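Local coordinates for protein F420-dependent methylenetetrahydromethanopterin dehydrogenase (Methanopyrus kandleri, PDB 1QV9) that catalyses the reversible, coenzyme F420-dependent interconversion of methenyl- and methylenetetrahydromethanopterin in methanogenesis from carbon dioxide, at residues 142-145 with 146-150. Residues are numbered along the deposited sequence; the frame is centred on the assembly and turned at random.
Sequences ADLM and KVLAA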
loop_
_atom_site.group_PDB
_atom_site.type_symbol
_atom_site.label_atom_id
_atom_site.label_comp_id
_atom_site.label_asym_id
_atom_site.label_seq_id
_atom_site.Cartn_x
_atom_site.Cartn_y
_atom_site.Cartn_z
ATOM N N ALA A 142 -0.980 -1.445 -19.787
ATOM C CA ALA A 142 0.159 -1.381 -18.839
ATOM C C ALA A 142 -0.010 -2.448 -17.759
ATOM O O ALA A 142 0.935 -3.131 -17.391
ATOM C CB ALA A 142 0.239 0.022 -18.184
ATOM N N ASP A 143 -1.231 -2.605 -17.228
ATOM C CA ASP A 143 -1.456 -3.597 -16.215
ATOM C C ASP A 143 -1.289 -5.006 -16.770
ATOM O O ASP A 143 -0.665 -5.861 -16.102
ATOM C CB ASP A 143 -2.855 -3.424 -15.604
ATOM C CG ASP A 143 -2.920 -2.252 -14.636
ATOM O OD1 ASP A 143 -1.872 -1.868 -14.046
ATOM O OD2 ASP A 143 -4.033 -1.704 -14.448
ATOM N N LEU A 144 -1.851 -5.257 -17.952
ATOM C CA LEU A 144 -1.724 -6.582 -18.561
ATOM C C LEU A 144 -0.253 -6.906 -18.852
ATOM O O LEU A 144 0.184 -8.030 -18.596
ATOM C CB LEU A 144 -2.595 -6.632 -19.818
ATOM C CG LEU A 144 -2.453 -7.896 -20.658
ATOM C CD1 LEU A 144 -2.827 -9.134 -19.859
ATOM C CD2 LEU A 144 -3.382 -7.770 -21.903
HETATM N N MSE A 145 0.505 -5.917 -19.356
HETATM C CA MSE A 145 1.940 -6.155 -19.643
HETATM C C MSE A 145 2.674 -6.522 -18.356
HETATM O O MSE A 145 3.539 -7.437 -18.344
HETATM C CB MSE A 145 2.562 -4.898 -20.269
HETATM C CG MSE A 145 3.995 -5.135 -20.697
HETATM SE SE MSE A 145 4.677 -3.524 -21.602
HETATM C CE MSE A 145 3.332 -3.455 -23.015
ATOM N N LYS A 146 2.364 -5.826 -17.261
ATOM C CA LYS A 146 3.023 -6.143 -15.985
ATOM C C LYS A 146 2.677 -7.588 -15.579
ATOM O O LYS A 146 3.529 -8.355 -15.120
ATOM C CB LYS A 146 2.559 -5.146 -14.901
ATOM C CG LYS A 146 3.007 -5.445 -13.493
ATOM C CD LYS A 146 4.504 -5.606 -13.403
ATOM C CE LYS A 146 4.925 -5.761 -11.956
ATOM N NZ LYS A 146 6.367 -6.000 -11.805
ATOM N N VAL A 147 1.404 -7.961 -15.721
ATOM C CA VAL A 147 1.021 -9.325 -15.374
ATOM C C VAL A 147 1.768 -10.349 -16.225
ATOM O O VAL A 147 2.377 -11.281 -15.682
ATOM C CB VAL A 147 -0.510 -9.505 -15.571
ATOM C CG1 VAL A 147 -0.900 -11.025 -15.468
ATOM C CG2 VAL A 147 -1.254 -8.688 -14.534
ATOM N N LEU A 148 1.736 -10.184 -17.540
ATOM C CA LEU A 148 2.378 -11.180 -18.415
ATOM C C LEU A 148 3.892 -11.253 -18.211
ATOM O O LEU A 148 4.499 -12.333 -18.344
ATOM C CB LEU A 148 2.024 -10.902 -19.886
ATOM C CG LEU A 148 0.509 -10.956 -20.146
ATOM C CD1 LEU A 148 0.247 -10.666 -21.593
ATOM C CD2 LEU A 148 -0.036 -12.360 -19.809
ATOM N N ALA A 149 4.502 -10.134 -17.854
ATOM C CA ALA A 149 5.953 -10.127 -17.651
ATOM C C ALA A 149 6.326 -10.687 -16.297
ATOM O O ALA A 149 7.061 -11.680 -16.222
ATOM C CB ALA A 149 6.482 -8.682 -17.805
ATOM N N ALA A 150 5.823 -10.092 -15.219
ATOM C CA ALA A 150 6.207 -10.505 -13.874
ATOM C C ALA A 150 5.776 -11.904 -13.452
ATOM O O ALA A 150 6.349 -12.469 -12.532
ATOM C CB ALA A 150 5.768 -9.432 -12.846
#
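In the last turns of one alpha-helix, formed by residues 142-145 and 146-150, the backbone N-H groups of Lys146, Val147, Leu148 and Ala149 bond in turn to the O atoms of Ala142, Asp143, Leu144 and Met145, the bond from Leu148 N to Leu144 O (2.9 Å) being the straightest of the four at 171° and that from Ala149 N to Met145 O clearly more bent.

The side-chain contact one turn apart is between Leu144 and Leu148. CD1 of Leu144 lies 3.8 Å from CG of Leu148, and the two side chains cross at a slant. Leu144 has CG anti to its own N (chi1 173°), beside its carbonyl carbon, which brings CD1 along the helix to Leu148. Leu148 turns the other way, with CG beside its backbone N (chi1 -60°). Its CG therefore sits 3.3 Å from Leu144 O, the carbonyl that also accepts its N-H.

The segments belong to helix 134-150, which follows strand 115-119 of the parallel sheet and packs along helix 227-257 through Asp143, Val147 and Ala150. Leu148 packs on Val153 and Phe154 of helix 153-169, while the selenomethionine Met145, its side chain extended as far as SE and bent there, touches Phe154 as well as Met18 and Met19. An alanine in place of Leu148 would probably open a gap beside Leu144 CD1 and weaken the packing on helix 153-169.

Val147 leans back over the preceding turn, its CG2 3.3 Å from Asp143 O. CB of Ala149 lies 3.2 Å from Met145 O, close against the carbonyl that accepts the Ala149 N-H. Lys146 packs on Ile139 of the second subunit, and Ala149 packs on Ala138 of that subunit.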